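Local atomic coordinates of succinoglycan biosynthesis protein (Bacillus cereus ATCC 14579, PDB entry 3B55), a protein that binds calcium and belongs to the erythromycin esterase-like family, with a possible part in succinoglycan biosynthesis and no established reaction. Residues 330-333 and 334-337; 320-323 and 324-328; 290-293 and 294-298; 421-424 and 425-429; 282-285 and 286-289. The protein carries 1 engineered substitution. All blocks are in the same frame, centred on the assembly; numbering follows the deposited sequence.

Contact 1: residues 330-333 and 334-337; sequences EYYG and KRYV
Y332 and R335 bring their CA atoms within 4.9 Å as the chain runs off the end of helix 324-332, swings round G333 with its positive phi of 67°, and passes through a short 3-10 segment into strand 336-344. Two successive backbone bonds hold the turn: R335 N donates to Y332 O at 3.1 Å, and Y336 N to G333 O at 3.3 Å. The exit thus illustrates a helix closed by a glycine, here leading straight into a strand.

The side chain of R335 folds back toward the helix it has just left. A bend at its third torsion (chi3 -65°) lays one face of the guanidinium against Y332, whose CD2 sits over the centre of that face, 3.5 Å from R335 NH2. The two planes are inclined by 59°, so a ring carbon meets a flat cation without any flat stacking. Y331 CD1 lies over the centre of one face of the Y332 ring, and R335 NH2 also reaches to 4.2 Å from Y331 CE1. Deeper in, Y332 CB and Y336 CB touch at 3.6 Å, after which the Y336 ring leads away and its hydroxyl bonds to V310 O.

Y332 OH is hydrogen-bonded to E295 of helix 278-298, which also takes a long, weak ion pair from R335 NH1. On the sheet side, I77 packs against Y332 and Y336, and backbone bonds from R335 and V337 join strand 336-344 to its parallel neighbour, strand 77-82.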
loop_
_atom_site.group_PDB
_atom_site.type_symbol
_atom_site.label_atom_id
_atom_site.label_comp_id
_atom_site.label_asym_id
_atom_site.label_seq_id
_atom_site.Cartn_x
_atom_site.Cartn_y
_atom_site.Cartn_z
ATOM N N GLU A 330 12.962 -6.029 6.943
ATOM C CA GLU A 330 13.827 -6.008 8.113
ATOM C C GLU A 330 13.214 -6.725 9.318
ATOM O O GLU A 330 13.915 -7.376 10.092
ATOM C CB GLU A 330 14.158 -4.546 8.457
ATOM C CG GLU A 330 14.925 -4.325 9.755
ATOM C CD GLU A 330 15.470 -2.907 9.853
ATOM O OE1 GLU A 330 14.770 -1.965 9.410
ATOM O OE2 GLU A 330 16.592 -2.735 10.375
ATOM N N TYR A 331 11.902 -6.620 9.480
ATOM C CA TYR A 331 11.262 -7.282 10.607
ATOM C C TYR A 331 10.822 -8.707 10.280
ATOM O O TYR A 331 10.985 -9.615 11.094
ATOM C CB TYR A 331 10.065 -6.459 11.092
ATOM C CG TYR A 331 9.292 -7.101 12.220
ATOM C CD1 TYR A 331 8.291 -8.031 11.961
ATOM C CD2 TYR A 331 9.576 -6.790 13.552
ATOM C CE1 TYR A 331 7.585 -8.642 12.993
ATOM C CE2 TYR A 331 8.875 -7.395 14.597
ATOM C CZ TYR A 331 7.880 -8.322 14.309
ATOM O OH TYR A 331 7.185 -8.938 15.328
ATOM N N TYR A 332 10.282 -8.918 9.086
ATOM C CA TYR A 332 9.811 -10.250 8.719
ATOM C C TYR A 332 10.826 -11.188 8.087
ATOM O O TYR A 332 10.730 -12.405 8.243
ATOM C CB TYR A 332 8.584 -10.149 7.805
ATOM C CG TYR A 332 7.333 -9.690 8.520
ATOM C CD1 TYR A 332 6.947 -8.350 8.511
ATOM C CD2 TYR A 332 6.551 -10.595 9.231
ATOM C CE1 TYR A 332 5.809 -7.926 9.192
ATOM C CE2 TYR A 332 5.420 -10.187 9.919
ATOM C CZ TYR A 332 5.055 -8.855 9.898
ATOM O OH TYR A 332 3.947 -8.458 10.604
ATOM N N GLY A 333 11.799 -10.640 7.377
ATOM C CA GLY A 333 12.771 -11.513 6.753
ATOM C C GLY A 333 12.086 -12.329 5.675
ATOM O O GLY A 333 11.405 -11.769 4.820
ATOM N N LYS A 334 12.233 -13.650 5.717
ATOM C CA LYS A 334 11.618 -14.488 4.699
ATOM C C LYS A 334 10.105 -14.575 4.852
ATOM O O LYS A 334 9.436 -15.196 4.033
ATOM C CB LYS A 334 12.219 -15.898 4.726
ATOM C CG LYS A 334 11.881 -16.681 5.973
ATOM C CD LYS A 334 12.647 -17.987 6.038
ATOM C CE LYS A 334 12.279 -18.771 7.290
ATOM N NZ LYS A 334 13.118 -19.987 7.446
ATOM N N ARG A 335 9.556 -13.962 5.892
ATOM C CA ARG A 335 8.113 -14.014 6.060
ATOM C C ARG A 335 7.392 -12.959 5.229
ATOM O O ARG A 335 6.176 -13.012 5.078
ATOM C CB ARG A 335 7.732 -13.903 7.538
ATOM C CG ARG A 335 8.023 -15.188 8.316
ATOM C CD ARG A 335 7.130 -15.305 9.547
ATOM N NE ARG A 335 7.423 -14.256 10.515
ATOM C CZ ARG A 335 6.499 -13.612 11.218
ATOM N NH1 ARG A 335 5.215 -13.912 11.052
ATOM N NH2 ARG A 335 6.864 -12.676 12.087
ATOM N N TYR A 336 8.151 -12.002 4.698
ATOM C CA TYR A 336 7.592 -10.955 3.851
ATOM C C TYR A 336 8.045 -11.226 2.427
ATOM O O TYR A 336 9.240 -11.354 2.175
ATOM C CB TYR A 336 8.099 -9.574 4.274
ATOM C CG TYR A 336 7.668 -8.444 3.358
ATOM C CD1 TYR A 336 6.322 -8.222 3.078
ATOM C CD2 TYR A 336 8.610 -7.592 2.777
ATOM C CE1 TYR A 336 5.920 -7.186 2.252
ATOM C CE2 TYR A 336 8.215 -6.549 1.941
ATOM C CZ TYR A 336 6.866 -6.354 1.684
ATOM O OH TYR A 336 6.458 -5.329 0.866
ATOM N N VAL A 337 7.093 -11.337 1.507
ATOM C CA VAL A 337 7.408 -11.560 0.103
ATOM C C VAL A 337 6.980 -10.293 -0.612
ATOM O O VAL A 337 5.886 -9.783 -0.383
ATOM C CB VAL A 337 6.643 -12.767 -0.490
ATOM C CG1 VAL A 337 6.774 -12.764 -2.004
ATOM C CG2 VAL A 337 7.211 -14.060 0.067
#

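Contact 2: residues 320-323 and 324-328; sequences YPKV and AGQHL
V323 meets Q326 one turn into helix 324-332, and the pair defines a helix N-terminus: V323 stands at the N-cap position, and its carbonyl oxygen takes the first bond of the turn, from Q326 N at 2.9 Å. A valine side chain has no polar atom with which to cap. D284 supplies one from helix 278-298, its OD2 accepting from A324 N, so that a carboxylate from a different helix meets the first N-H of this one.

The valine branch CG2, placed between the backbone N and the carbonyl carbon, lies 4.0 Å from Q326 CG, and the extended glutamine chain crosses it obliquely. Beyond, the Q326 amide comes up against V323 N. The modelled amide is probably turned over; with it turned back, a hydrogen bond from V323 N becomes possible. N314 touches both side chains from a neighbouring loop, and the V323 side chain lies about 10 Å from the bound calcium ion.

K322, the third main participant, reaches forward to H327. Bends at chi3 (82°) and chi4 (-120°) carry the chain past H327 CE1, with K322 CD 3.9 Å from that atom and K322 NZ 3.0 Å from H327 ND1. Its ammonium group also has a long, weak ion pair with E330. The same imidazole packs CD2 against V323 O at 3.4 Å, while a water lies in the ring plane at the remaining nitrogen: it donates to K322 O at 2.9 Å and stands 2.6 Å from H327 NE2.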
loop_
_atom_site.group_PDB
_atom_site.type_symbol
_atom_site.label_atom_id
_atom_site.label_comp_id
_atom_site.label_asym_id
_atom_site.label_seq_id
_atom_site.Cartn_x
_atom_site.Cartn_y
_atom_site.Cartn_z
ATOM N N TYR A 320 12.267 10.004 0.429
ATOM C CA TYR A 320 12.215 9.132 1.605
ATOM C C TYR A 320 13.569 8.616 2.069
ATOM O O TYR A 320 14.398 8.195 1.260
ATOM C CB TYR A 320 11.316 7.923 1.319
ATOM C CG TYR A 320 9.830 8.200 1.375
ATOM C CD1 TYR A 320 9.128 8.114 2.580
ATOM C CD2 TYR A 320 9.127 8.561 0.227
ATOM C CE1 TYR A 320 7.756 8.376 2.640
ATOM C CE2 TYR A 320 7.756 8.833 0.275
ATOM C CZ TYR A 320 7.077 8.737 1.484
ATOM O OH TYR A 320 5.722 8.997 1.532
ATOM N N PRO A 321 13.820 8.664 3.386
ATOM C CA PRO A 321 15.089 8.178 3.930
ATOM C C PRO A 321 15.006 6.651 3.937
ATOM O O PRO A 321 15.997 5.949 3.713
ATOM C CB PRO A 321 15.105 8.762 5.344
ATOM C CG PRO A 321 14.218 9.983 5.224
ATOM C CD PRO A 321 13.092 9.453 4.390
ATOM N N LYS A 322 13.797 6.162 4.212
ATOM C CA LYS A 322 13.482 4.737 4.252
ATOM C C LYS A 322 12.002 4.584 3.919
ATOM O O LYS A 322 11.201 5.479 4.208
ATOM C CB LYS A 322 13.726 4.153 5.643
ATOM C CG LYS A 322 15.174 4.208 6.125
ATOM C CD LYS A 322 15.354 3.397 7.413
ATOM C CE LYS A 322 15.536 1.904 7.134
ATOM N NZ LYS A 322 14.491 1.036 7.752
ATOM N N VAL A 323 11.640 3.451 3.325
ATOM C CA VAL A 323 10.257 3.176 2.957
ATOM C C VAL A 323 9.706 1.970 3.712
ATOM O O VAL A 323 10.460 1.133 4.203
ATOM C CB VAL A 323 10.120 2.927 1.448
ATOM C CG1 VAL A 323 10.159 4.258 0.698
ATOM C CG2 VAL A 323 11.226 2.023 0.978
ATOM N N ALA A 324 8.381 1.888 3.785
ATOM C CA ALA A 324 7.695 0.817 4.497
ATOM C C ALA A 324 8.242 -0.570 4.207
ATOM O O ALA A 324 8.393 -1.384 5.117
ATOM C CB ALA A 324 6.204 0.865 4.183
ATOM N N GLY A 325 8.529 -0.829 2.934
ATOM C CA GLY A 325 9.047 -2.117 2.509
ATOM C C GLY A 325 10.367 -2.513 3.136
ATOM O O GLY A 325 10.647 -3.702 3.277
ATOM N N GLN A 326 11.198 -1.541 3.501
ATOM C CA GLN A 326 12.473 -1.875 4.127
ATOM C C GLN A 326 12.260 -2.288 5.581
ATOM O O GLN A 326 12.948 -3.178 6.086
ATOM C CB GLN A 326 13.433 -0.691 4.067
ATOM C CG GLN A 326 13.919 -0.384 2.667
ATOM C CD GLN A 326 14.625 0.943 2.594
ATOM O OE1 GLN A 326 15.851 1.011 2.641
ATOM N NE2 GLN A 326 13.850 2.015 2.505
ATOM N N HIS A 327 11.297 -1.647 6.242
ATOM C CA HIS A 327 10.992 -1.958 7.636
ATOM C C HIS A 327 10.364 -3.336 7.675
ATOM O O HIS A 327 10.652 -4.130 8.558
ATOM C CB HIS A 327 10.002 -0.943 8.225
ATOM C CG HIS A 327 10.428 0.484 8.081
ATOM N ND1 HIS A 327 11.628 0.958 8.566
ATOM C CD2 HIS A 327 9.789 1.552 7.545
ATOM C CE1 HIS A 327 11.707 2.259 8.341
ATOM N NE2 HIS A 327 10.603 2.643 7.725
ATOM N N LEU A 328 9.487 -3.611 6.713
ATOM C CA LEU A 328 8.827 -4.907 6.648
ATOM C C LEU A 328 9.825 -6.044 6.414
ATOM O O LEU A 328 9.819 -7.028 7.149
ATOM C CB LEU A 328 7.766 -4.907 5.550
ATOM C CG LEU A 328 6.509 -4.095 5.863
ATOM C CD1 LEU A 328 5.686 -3.902 4.596
ATOM C CD2 LEU A 328 5.705 -4.797 6.939
HETATM O O HOH W 1 10.149 5.097 6.840
#

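Contact 3: residues 290-293 and 294-298; sequences NAKW and TEEHL
W293 sends its indole out opposite the backbone N (chi1 179°), whereas H297, one turn later, turns its ring away from its own carbonyl carbon (chi1 -64°), and the two choices bring imidazole and indole face to face. They form an offset stack, the five-membered ring of W293 and the H297 ring having centroids 3.9 Å apart and planes inclined by 15°. H297 CB continues the overlap with a CH-pi contact over the six-membered ring, 4.2 Å from its centroid.

The helix backbone joins in. W293 O receives both H297 N and H297 ND1, each at 2.9 Å, and the ND1 bond lies in the carbonyl plane, on a lone pair. N290 O is likewise shared, by T294 N and, at 2.9 Å, by T294 OG1, while the T294 side chain packs on strands 109-112 and 167-172. One turn apart on the helix surface, K292 CG and E296 OE1 are 3.7 Å apart, though the charged ends of this pair do not meet. W254 of helix 250-268 sets its ring edge-to-face with W293.

Stack and in-plane bond together fix the rotation of the imidazole, and the donation to W293 O implies that H297 carries a proton on ND1.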
loop_
_atom_site.group_PDB
_atom_site.type_symbol
_atom_site.label_atom_id
_atom_site.label_comp_id
_atom_site.label_asym_id
_atom_site.label_seq_id
_atom_site.Cartn_x
_atom_site.Cartn_y
_atom_site.Cartn_z
ATOM N N ASN A 290 1.288 -0.000 10.663
ATOM C CA ASN A 290 -0.108 -0.341 10.436
ATOM C C ASN A 290 -0.243 -1.649 9.675
ATOM O O ASN A 290 -1.169 -2.416 9.918
ATOM C CB ASN A 290 -0.805 0.804 9.697
ATOM C CG ASN A 290 -0.901 2.055 10.554
ATOM O OD1 ASN A 290 -1.076 3.173 10.051
ATOM N ND2 ASN A 290 -0.790 1.870 11.866
ATOM N N ALA A 291 0.691 -1.903 8.761
ATOM C CA ALA A 291 0.682 -3.136 7.986
ATOM C C ALA A 291 1.135 -4.279 8.898
ATOM O O ALA A 291 0.647 -5.405 8.789
ATOM C CB ALA A 291 1.618 -3.011 6.803
ATOM N N LYS A 292 2.071 -3.986 9.798
ATOM C CA LYS A 292 2.567 -4.998 10.731
ATOM C C LYS A 292 1.480 -5.338 11.744
ATOM O O LYS A 292 1.247 -6.509 12.050
ATOM C CB LYS A 292 3.816 -4.503 11.466
ATOM C CG LYS A 292 4.343 -5.526 12.456
ATOM C CD LYS A 292 5.766 -5.240 12.905
ATOM C CE LYS A 292 5.802 -4.403 14.164
ATOM N NZ LYS A 292 7.140 -4.512 14.817
ATOM N N TRP A 293 0.815 -4.312 12.263
ATOM C CA TRP A 293 -0.262 -4.524 13.226
ATOM C C TRP A 293 -1.335 -5.479 12.648
ATOM O O TRP A 293 -1.830 -6.368 13.342
ATOM C CB TRP A 293 -0.905 -3.181 13.585
ATOM C CG TRP A 293 -2.032 -3.317 14.545
ATOM C CD1 TRP A 293 -1.958 -3.282 15.908
ATOM C CD2 TRP A 293 -3.394 -3.618 14.225
ATOM N NE1 TRP A 293 -3.190 -3.549 16.456
ATOM C CE2 TRP A 293 -4.089 -3.762 15.445
ATOM C CE3 TRP A 293 -4.093 -3.786 13.022
ATOM C CZ2 TRP A 293 -5.456 -4.068 15.500
ATOM C CZ3 TRP A 293 -5.457 -4.091 13.075
ATOM C CH2 TRP A 293 -6.121 -4.230 14.308
ATOM N N THR A 294 -1.680 -5.292 11.376
ATOM C CA THR A 294 -2.687 -6.119 10.714
ATOM C C THR A 294 -2.294 -7.595 10.685
ATOM O O THR A 294 -3.059 -8.458 11.091
ATOM C CB THR A 294 -2.921 -5.642 9.268
ATOM O OG1 THR A 294 -3.312 -4.265 9.280
ATOM C CG2 THR A 294 -4.025 -6.468 8.604
ATOM N N GLU A 295 -1.099 -7.877 10.179
ATOM C CA GLU A 295 -0.594 -9.239 10.101
ATOM C C GLU A 295 -0.513 -9.861 11.503
ATOM O O GLU A 295 -0.931 -11.001 11.717
ATOM C CB GLU A 295 0.795 -9.220 9.437
ATOM C CG GLU A 295 1.429 -10.582 9.128
ATOM C CD GLU A 295 1.895 -11.320 10.374
ATOM O OE1 GLU A 295 2.531 -10.678 11.237
ATOM O OE2 GLU A 295 1.635 -12.541 10.489
ATOM N N GLU A 296 0.008 -9.104 12.462
ATOM C CA GLU A 296 0.154 -9.620 13.816
ATOM C C GLU A 296 -1.166 -9.874 14.540
ATOM O O GLU A 296 -1.262 -10.810 15.332
ATOM C CB GLU A 296 1.041 -8.688 14.651
ATOM C CG GLU A 296 2.441 -8.501 14.084
ATOM C CD GLU A 296 3.436 -7.975 15.114
ATOM O OE1 GLU A 296 3.188 -6.891 15.685
ATOM O OE2 GLU A 296 4.469 -8.643 15.343
ATOM N N HIS A 297 -2.181 -9.056 14.274
ATOM C CA HIS A 297 -3.466 -9.237 14.939
ATOM C C HIS A 297 -4.553 -9.898 14.106
ATOM O O HIS A 297 -5.437 -10.533 14.663
ATOM C CB HIS A 297 -4.001 -7.900 15.454
ATOM C CG HIS A 297 -3.148 -7.276 16.513
ATOM N ND1 HIS A 297 -1.918 -6.717 16.240
ATOM C CD2 HIS A 297 -3.332 -7.151 17.849
ATOM C CE1 HIS A 297 -1.377 -6.279 17.364
ATOM N NE2 HIS A 297 -2.214 -6.530 18.354
ATOM N N LEU A 298 -4.494 -9.773 12.783
ATOM C CA LEU A 298 -5.529 -10.363 11.938
ATOM C C LEU A 298 -5.086 -11.495 11.018
ATOM O O LEU A 298 -5.922 -12.145 10.402
ATOM C CB LEU A 298 -6.225 -9.266 11.118
ATOM C CG LEU A 298 -6.772 -8.090 11.934
ATOM C CD1 LEU A 298 -7.497 -7.129 11.007
ATOM C CD2 LEU A 298 -7.720 -8.585 13.031
#

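Contact 4: residues 421-424 and 425-429; sequences ISLG and KAFDI
I421 CD1 and A426 CB press together at 3.4 Å, closer than carbons usually pack, where the buried side of a single helical turn folds over the end of strand 418-421. The isoleucine arm makes this approach because CG1 points opposite the backbone N (chi1 -170°) and the chain then runs out fully extended. Next to it the packing relaxes to ordinary contact: L423 CD1 comes to the edge of the F427 ring, near its plane, 3.9 Å from CD2. M315, from a loop, touches both I421 and F427.

The turn itself is the short helix 423-426, which links strand 418-421 to strand 429-433 of the main mixed sheet. S422 occupies its N-cap position, but the side chain makes no capping bond. S422 O instead accepts twice, from A426 N at 2.9 Å and from K425 N at 3.0 Å. L423 O receives F427 N at 3.0 Å just as F427 leaves the helix, and the hydroxyl of Y371 bonds to both I421 O and L423 N.

The opposite character appears at K425. Its chain is exposed and extended, touching S422 lightly, with K425 CG and S422 CB 3.9 Å apart, before carrying its ammonium group away from the turn.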
loop_
_atom_site.group_PDB
_atom_site.type_symbol
_atom_site.label_atom_id
_atom_site.label_comp_id
_atom_site.label_asym_id
_atom_site.label_seq_id
_atom_site.Cartn_x
_atom_site.Cartn_y
_atom_site.Cartn_z
ATOM N N ILE A 421 17.761 1.465 -9.438
ATOM C CA ILE A 421 17.325 0.460 -8.484
ATOM C C ILE A 421 17.925 -0.881 -8.851
ATOM O O ILE A 421 18.274 -1.106 -10.006
ATOM C CB ILE A 421 15.766 0.328 -8.500
ATOM C CG1 ILE A 421 15.287 -0.550 -7.339
ATOM C CG2 ILE A 421 15.300 -0.321 -9.818
ATOM C CD1 ILE A 421 13.787 -0.734 -7.317
ATOM N N SER A 422 18.046 -1.757 -7.857
ATOM C CA SER A 422 18.554 -3.112 -8.054
ATOM C C SER A 422 17.289 -3.963 -7.976
ATOM O O SER A 422 16.772 -4.241 -6.887
ATOM C CB SER A 422 19.511 -3.492 -6.933
ATOM O OG SER A 422 20.591 -2.586 -6.909
ATOM N N LEU A 423 16.776 -4.354 -9.134
ATOM C CA LEU A 423 15.545 -5.125 -9.188
ATOM C C LEU A 423 15.558 -6.379 -8.334
ATOM O O LEU A 423 14.582 -6.664 -7.641
ATOM C CB LEU A 423 15.213 -5.483 -10.636
ATOM C CG LEU A 423 13.727 -5.751 -10.891
ATOM C CD1 LEU A 423 12.913 -4.505 -10.541
ATOM C CD2 LEU A 423 13.531 -6.127 -12.346
ATOM N N GLY A 424 16.653 -7.131 -8.396
ATOM C CA GLY A 424 16.760 -8.350 -7.614
ATOM C C GLY A 424 16.728 -8.112 -6.114
ATOM O O GLY A 424 16.335 -8.994 -5.357
ATOM N N LYS A 425 17.141 -6.929 -5.672
ATOM C CA LYS A 425 17.134 -6.635 -4.242
ATOM C C LYS A 425 15.802 -6.039 -3.792
ATOM O O LYS A 425 15.359 -6.275 -2.673
ATOM C CB LYS A 425 18.277 -5.682 -3.892
ATOM C CG LYS A 425 19.652 -6.248 -4.233
ATOM C CD LYS A 425 20.788 -5.369 -3.715
ATOM C CE LYS A 425 22.131 -5.901 -4.205
ATOM N NZ LYS A 425 23.300 -5.323 -3.478
ATOM N N ALA A 426 15.165 -5.279 -4.673
ATOM C CA ALA A 426 13.893 -4.651 -4.353
ATOM C C ALA A 426 12.713 -5.624 -4.332
ATOM O O ALA A 426 11.837 -5.517 -3.470
ATOM C CB ALA A 426 13.614 -3.533 -5.339
ATOM N N PHE A 427 12.694 -6.574 -5.265
ATOM C CA PHE A 427 11.587 -7.523 -5.342
ATOM C C PHE A 427 11.968 -8.991 -5.477
ATOM O O PHE A 427 12.973 -9.343 -6.103
ATOM C CB PHE A 427 10.682 -7.183 -6.525
ATOM C CG PHE A 427 10.153 -5.780 -6.515
ATOM C CD1 PHE A 427 9.171 -5.396 -5.605
ATOM C CD2 PHE A 427 10.626 -4.841 -7.431
ATOM C CE1 PHE A 427 8.660 -4.088 -5.607
ATOM C CE2 PHE A 427 10.123 -3.531 -7.443
ATOM C CZ PHE A 427 9.138 -3.154 -6.528
ATOM N N ASP A 428 11.129 -9.847 -4.904
ATOM C CA ASP A 428 11.318 -11.290 -4.973
ATOM C C ASP A 428 10.618 -11.772 -6.248
ATOM O O ASP A 428 11.062 -12.710 -6.900
ATOM C CB ASP A 428 10.666 -11.986 -3.767
ATOM C CG ASP A 428 11.226 -11.513 -2.436
ATOM O OD1 ASP A 428 12.467 -11.562 -2.256
ATOM O OD2 ASP A 428 10.426 -11.096 -1.568
ATOM N N ILE A 429 9.521 -11.113 -6.607
ATOM C CA ILE A 429 8.755 -11.510 -7.785
ATOM C C ILE A 429 8.357 -10.317 -8.639
ATOM O O ILE A 429 7.861 -9.316 -8.117
ATOM C CB ILE A 429 7.483 -12.264 -7.349
ATOM C CG1 ILE A 429 7.888 -13.481 -6.505
ATOM C CG2 ILE A 429 6.657 -12.697 -8.579
ATOM C CD1 ILE A 429 6.737 -14.137 -5.765
#

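Contact 5: residues 282-285 and 286-289; sequences KHDI and AMYE
K282, H283, D284 and I285 each offer their carbonyl oxygen to the N-H four residues on, in A286, M287, Y288 and E289, an unbroken ladder of alpha-helical bonds whose lengths run from 2.9 Å for E289 N to I285 O up to 3.2 Å for M287 N to H283 O. On this frame the side chains at a spacing of three or four residues meet along the helix surface.

M287, present as selenomethionine, folds back on H283. With its first torsion (chi1 -61°) setting CG beside the backbone N, that carbon comes over one face of the imidazole, offset toward the rim; bends at chi2 (-141°) and chi3 (-75°) then place SE and CE. SE lies 4.5 Å from the ring centroid in an oblique sulfur-aromatic type of contact. The methyl, CE, lies 4.0 Å from H283 CE1 and also turns to the D284 carboxylate. The imidazole cannot readily rotate, since ND1 is bonded to the hydroxyl of Y320 and NE2 to D172 OD1.

This is the first half of helix 278-298, which packs between helices 250-268 and 324-332 and passes close to the metal site: the M287 side chain is about 4 Å from that of the calcium ligand E113 and about 7 Å from the calcium ion. D284 OD2 is also hydrogen-bonded to H309 ND1.

I285 and E289 run side by side, pointing the same way. I285 CG2 is 3.8 Å from E289 OE2, E289 CG lies 3.1 Å from I285 O, and E289 OE1 is hydrogen-bonded to Q264 of helix 250-268.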
loop_
_atom_site.group_PDB
_atom_site.type_symbol
_atom_site.label_atom_id
_atom_site.label_comp_id
_atom_site.label_asym_id
_atom_site.label_seq_id
_atom_site.Cartn_x
_atom_site.Cartn_y
_atom_site.Cartn_z
ATOM N N LYS A 282 8.979 9.227 9.093
ATOM C CA LYS A 282 7.873 8.928 9.987
ATOM C C LYS A 282 6.658 8.461 9.202
ATOM O O LYS A 282 5.896 7.626 9.683
ATOM C CB LYS A 282 7.488 10.159 10.817
ATOM C CG LYS A 282 8.549 10.621 11.810
ATOM C CD LYS A 282 7.966 11.656 12.765
ATOM C CE LYS A 282 9.026 12.349 13.606
ATOM N NZ LYS A 282 9.733 13.416 12.844
ATOM N N HIS A 283 6.472 8.993 7.997
ATOM C CA HIS A 283 5.322 8.595 7.199
ATOM C C HIS A 283 5.335 7.097 6.944
ATOM O O HIS A 283 4.376 6.407 7.272
ATOM C CB HIS A 283 5.278 9.320 5.852
ATOM C CG HIS A 283 4.089 8.951 5.011
ATOM N ND1 HIS A 283 4.189 8.650 3.669
ATOM C CD2 HIS A 283 2.779 8.811 5.331
ATOM C CE1 HIS A 283 2.994 8.334 3.199
ATOM N NE2 HIS A 283 2.121 8.423 4.187
ATOM N N ASP A 284 6.424 6.581 6.380
ATOM C CA ASP A 284 6.468 5.154 6.086
ATOM C C ASP A 284 6.709 4.265 7.296
ATOM O O ASP A 284 6.470 3.066 7.235
ATOM C CB ASP A 284 7.477 4.865 4.977
ATOM C CG ASP A 284 6.828 4.881 3.593
ATOM O OD1 ASP A 284 5.888 5.684 3.388
ATOM O OD2 ASP A 284 7.244 4.096 2.706
ATOM N N ILE A 285 7.194 4.841 8.390
ATOM C CA ILE A 285 7.375 4.047 9.589
ATOM C C ILE A 285 5.937 3.705 10.016
ATOM O O ILE A 285 5.628 2.558 10.317
ATOM C CB ILE A 285 8.103 4.844 10.698
ATOM C CG1 ILE A 285 9.614 4.752 10.464
ATOM C CG2 ILE A 285 7.713 4.322 12.075
ATOM C CD1 ILE A 285 10.450 5.410 11.542
ATOM N N ALA A 286 5.062 4.707 9.994
ATOM C CA ALA A 286 3.662 4.529 10.364
ATOM C C ALA A 286 2.948 3.517 9.457
ATOM O O ALA A 286 2.244 2.637 9.950
ATOM C CB ALA A 286 2.933 5.880 10.313
HETATM N N MSE A 287 3.106 3.650 8.142
HETATM C CA MSE A 287 2.461 2.719 7.210
HETATM C C MSE A 287 2.932 1.300 7.502
HETATM O O MSE A 287 2.154 0.347 7.438
HETATM C CB MSE A 287 2.789 3.071 5.752
HETATM C CG MSE A 287 2.315 4.454 5.312
HETATM SE SE MSE A 287 1.618 4.491 3.486
HETATM C CE MSE A 287 3.284 4.395 2.516
ATOM N N TYR A 288 4.218 1.180 7.815
ATOM C CA TYR A 288 4.850 -0.098 8.143
ATOM C C TYR A 288 4.193 -0.679 9.384
ATOM O O TYR A 288 3.821 -1.854 9.406
ATOM C CB TYR A 288 6.347 0.119 8.421
ATOM C CG TYR A 288 6.963 -0.846 9.413
ATOM C CD1 TYR A 288 7.046 -2.211 9.135
ATOM C CD2 TYR A 288 7.485 -0.391 10.625
ATOM C CE1 TYR A 288 7.635 -3.099 10.036
ATOM C CE2 TYR A 288 8.084 -1.273 11.536
ATOM C CZ TYR A 288 8.155 -2.625 11.234
ATOM O OH TYR A 288 8.740 -3.510 12.118
ATOM N N GLU A 289 4.062 0.164 10.410
ATOM C CA GLU A 289 3.470 -0.236 11.685
ATOM C C GLU A 289 2.029 -0.691 11.522
ATOM O O GLU A 289 1.600 -1.652 12.157
ATOM C CB GLU A 289 3.521 0.921 12.698
ATOM C CG GLU A 289 4.923 1.360 13.094
ATOM C CD GLU A 289 4.926 2.361 14.249
ATOM O OE1 GLU A 289 3.873 2.996 14.497
ATOM O OE2 GLU A 289 5.987 2.525 14.894
#

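How the contacts relate
Along the chain the order is contact 5, contact 3, contact 2, contact 1 and contact 4. Contacts 5 and 3 are consecutive parts of helix 278-298, with centres 13 Å apart; contacts 2 and 1 mark the beginning and end of helix 324-332, also 13 Å apart. The two helices lie against each other, so contact 2 touches contact 5, their centres 8 Å apart, and contact 1 touches contact 3. Contact 1 feeds strand 336-344 of the mixed sheet, contact 4 leads into the adjacent strand 429-433, and the two contacts meet where V337 packs on I429. Contact 5 lies nearest the calcium ion, so the helix pair borders the metal site.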